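Local structure of scyllo-inosose 3-dehydrogenase (Thermotoga maritima, 3IP1) at residues 72-77 against 83-88. The protein catalyses the NAD(+)-dependent oxidation of scyllo-inosose to 3-dehydro-scyllo-inosose, probably as a step in myo-inositol degradation. Numbering follows the deposited sequence.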
ATOM      1  N   VAL A  72      15.250 -34.165   1.464  1.00 27.23           N
ATOM      2  CA  VAL A  72      15.736 -35.012   0.375  1.00 26.89           C
ATOM      3  C   VAL A  72      17.097 -34.519  -0.119  1.00 27.42           C
ATOM      4  O   VAL A  72      18.048 -35.302  -0.260  1.00 26.84           O
ATOM      5  CB  VAL A  72      14.694 -35.067  -0.775  1.00 27.27           C
ATOM      6  CG1 VAL A  72      15.190 -35.897  -1.962  1.00 25.78           C
ATOM      7  CG2 VAL A  72      13.373 -35.606  -0.237  1.00 25.14           C
ATOM      8  N   HIS A  73      17.205 -33.210  -0.313  1.00 27.82           N
ATOM      9  CA  HIS A  73      18.412 -32.616  -0.884  1.00 28.63           C
ATOM     10  C   HIS A  73      19.603 -32.543   0.068  1.00 28.58           C
ATOM     11  O   HIS A  73      20.761 -32.543  -0.386  1.00 28.83           O
ATOM     12  CB  HIS A  73      18.100 -31.257  -1.522  1.00 28.95           C
ATOM     13  CG  HIS A  73      17.219 -31.369  -2.730  1.00 32.45           C
ATOM     14  ND1 HIS A  73      16.518 -30.302  -3.255  1.00 36.95           N
ATOM     15  CD2 HIS A  73      16.918 -32.435  -3.508  1.00 34.59           C
ATOM     16  CE1 HIS A  73      15.831 -30.704  -4.309  1.00 37.92           C
ATOM     17  NE2 HIS A  73      16.056 -31.996  -4.483  1.00 38.64           N
HETATM   18  N   MSE A  74      19.327 -32.500   1.374  1.00 27.74           N
HETATM   19  CA  MSE A  74      20.393 -32.620   2.365  1.00 27.71           C
HETATM   20  C   MSE A  74      21.042 -34.006   2.391  1.00 28.50           C
HETATM   21  O   MSE A  74      22.229 -34.115   2.688  1.00 28.15           O
HETATM   22  CB  MSE A  74      19.924 -32.188   3.759  1.00 27.64           C
HETATM   23  CG  MSE A  74      19.990 -30.673   4.008  1.00 25.75           C
HETATM   24 SE   MSE A  74      19.434 -30.217   5.834  1.00 30.08          SE
HETATM   25  CE  MSE A  74      17.513 -30.506   5.617  1.00 26.27           C
ATOM     26  N   ALA A  75      20.273 -35.058   2.061  1.00 28.43           N
ATOM     27  CA  ALA A  75      20.771 -36.431   2.121  1.00 28.60           C
ATOM     28  C   ALA A  75      21.128 -36.995   0.740  1.00 29.44           C
ATOM     29  O   ALA A  75      21.513 -38.160   0.629  1.00 29.66           O
ATOM     30  CB  ALA A  75      19.755 -37.314   2.782  1.00 27.64           C
ATOM     31  N   GLN A  76      20.940 -36.191  -0.307  1.00 29.74           N
ATOM     32  CA  GLN A  76      21.254 -36.590  -1.667  1.00 29.99           C
ATOM     33  C   GLN A  76      22.559 -35.911  -2.038  1.00 30.32           C
ATOM     34  O   GLN A  76      22.811 -34.789  -1.611  1.00 29.89           O
ATOM     35  CB  GLN A  76      20.161 -36.127  -2.615  1.00 29.56           C
ATOM     36  CG  GLN A  76      20.351 -36.551  -4.065  1.00 30.41           C
ATOM     37  CD  GLN A  76      19.073 -36.378  -4.878  1.00 32.54           C
ATOM     38  OE1 GLN A  76      18.093 -35.825  -4.391  1.00 34.71           O
ATOM     39  NE2 GLN A  76      19.070 -36.879  -6.100  1.00 32.59           N
ATOM     40  N   THR A  77      23.372 -36.568  -2.861  1.00 31.18           N
ATOM     41  CA  THR A  77      24.671 -35.993  -3.245  1.00 32.31           C
ATOM     42  C   THR A  77      24.872 -35.863  -4.747  1.00 32.44           C
ATOM     43  O   THR A  77      24.231 -36.555  -5.525  1.00 32.30           O
ATOM     44  CB  THR A  77      25.842 -36.836  -2.725  1.00 32.44           C
ATOM     45  OG1 THR A  77      25.915 -38.035  -3.495  1.00 33.70           O
ATOM     46  CG2 THR A  77      25.666 -37.180  -1.245  1.00 33.01           C
ATOM     47  N   ILE A  83      26.461 -32.837  -0.596  1.00 26.23           N
ATOM     48  CA  ILE A  83      25.001 -32.681  -0.486  1.00 25.61           C
ATOM     49  C   ILE A  83      24.493 -31.686  -1.542  1.00 26.33           C
ATOM     50  O   ILE A  83      25.252 -30.805  -1.982  1.00 25.51           O
ATOM     51  CB  ILE A  83      24.560 -32.259   0.932  1.00 25.07           C
ATOM     52  CG1 ILE A  83      24.880 -30.787   1.192  1.00 23.44           C
ATOM     53  CG2 ILE A  83      25.204 -33.160   1.980  1.00 23.30           C
ATOM     54  CD1 ILE A  83      24.493 -30.286   2.561  1.00 22.66           C
ATOM     55  N   LEU A  84      23.239 -31.850  -1.962  1.00 26.57           N
ATOM     56  CA  LEU A  84      22.634 -30.977  -2.963  1.00 27.40           C
ATOM     57  C   LEU A  84      22.120 -29.667  -2.330  1.00 28.27           C
ATOM     58  O   LEU A  84      22.175 -28.613  -2.945  1.00 28.02           O
ATOM     59  CB  LEU A  84      21.513 -31.714  -3.732  1.00 27.67           C
ATOM     60  CG  LEU A  84      21.915 -32.911  -4.624  1.00 27.66           C
ATOM     61  CD1 LEU A  84      20.811 -33.241  -5.648  1.00 28.79           C
ATOM     62  CD2 LEU A  84      23.240 -32.665  -5.355  1.00 28.69           C
ATOM     63  N   TYR A  85      21.666 -29.736  -1.080  1.00 28.63           N
ATOM     64  CA  TYR A  85      21.171 -28.551  -0.386  1.00 28.84           C
ATOM     65  C   TYR A  85      22.235 -27.463  -0.214  1.00 29.18           C
ATOM     66  O   TYR A  85      23.263 -27.668   0.440  1.00 28.84           O
ATOM     67  CB  TYR A  85      20.533 -28.915   0.956  1.00 28.81           C
ATOM     68  CG  TYR A  85      19.856 -27.739   1.615  1.00 27.18           C
ATOM     69  CD1 TYR A  85      18.643 -27.233   1.117  1.00 28.20           C
ATOM     70  CD2 TYR A  85      20.439 -27.114   2.700  1.00 27.32           C
ATOM     71  CE1 TYR A  85      18.021 -26.128   1.717  1.00 27.75           C
ATOM     72  CE2 TYR A  85      19.842 -26.009   3.306  1.00 28.02           C
ATOM     73  CZ  TYR A  85      18.639 -25.525   2.818  1.00 28.13           C
ATOM     74  OH  TYR A  85      18.064 -24.444   3.438  1.00 28.90           O
ATOM     75  N   PRO A  86      21.969 -26.281  -0.782  1.00 29.42           N
ATOM     76  CA  PRO A  86      23.006 -25.252  -0.861  1.00 29.58           C
ATOM     77  C   PRO A  86      23.080 -24.287   0.328  1.00 29.24           C
ATOM     78  O   PRO A  86      24.009 -23.477   0.386  1.00 28.77           O
ATOM     79  CB  PRO A  86      22.647 -24.497  -2.152  1.00 29.71           C
ATOM     80  CG  PRO A  86      21.122 -24.692  -2.309  1.00 30.37           C
ATOM     81  CD  PRO A  86      20.726 -25.899  -1.485  1.00 29.95           C
ATOM     82  N   GLY A  87      22.137 -24.392   1.271  1.00 29.10           N
ATOM     83  CA  GLY A  87      21.992 -23.402   2.345  1.00 28.29           C
ATOM     84  C   GLY A  87      22.575 -23.734   3.713  1.00 28.66           C
ATOM     85  O   GLY A  87      23.450 -24.598   3.856  1.00 28.53           O
ATOM     86  N   LEU A  88      22.092 -23.010   4.722  1.00 28.28           N
ATOM     87  CA  LEU A  88      22.517 -23.155   6.114  1.00 27.17           C
ATOM     88  C   LEU A  88      22.317 -24.577   6.652  1.00 26.92           C
ATOM     89  O   LEU A  88      21.222 -25.130   6.594  1.00 25.65           O
ATOM     90  CB  LEU A  88      21.751 -22.158   6.987  1.00 27.34           C
ATOM     91  CG  LEU A  88      22.009 -22.143   8.490  1.00 26.89           C
ATOM     92  CD1 LEU A  88      23.441 -21.631   8.779  1.00 27.80           C
ATOM     93  CD2 LEU A  88      20.968 -21.283   9.170  1.00 25.96           C
TER
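L84 lies across the extended chain of Q76, one methyl on the amide end and the other on the backbone beyond. Its CD1 sits 3.7 Å from Q76 CD, while CD2 turns to the carbonyl carbon of T77, 3.6 Å away. Q76 offers its aliphatic length because CG stands opposite the backbone N (chi1 -177°) and the chain runs on straight. Trimming L84 to an alanine removes both methyls, which would probably open a gap beside Q76 CG and CD and the T77 carbonyl carbon and let the Q76 amide turn more easily. M74, a selenomethionine, runs beside Y85: CG packs 3.6 Å from Y85 CB, and with SE anti to CA about chi2 (-178°), SE comes 5.1 Å from the centroid of the Y85 ring, an oblique Met-aromatic contact. In this GroES-like domain of a zinc-containing alcohol dehydrogenase, the loop that follows helix 69-75 folds back against it; the helix carries S70 and H73, which probably belong to a charge relay system, as in relatives. H73 O accepts the N-H of Y85, N to O 3.0 Å, from above the carbonyl plane, plus a weak bond from L84 N. That same N-H also reaches Q76 O, which takes a C-H...O contact from I83 CA as well. I83 CG2 approaches M74 O to 3.2 Å.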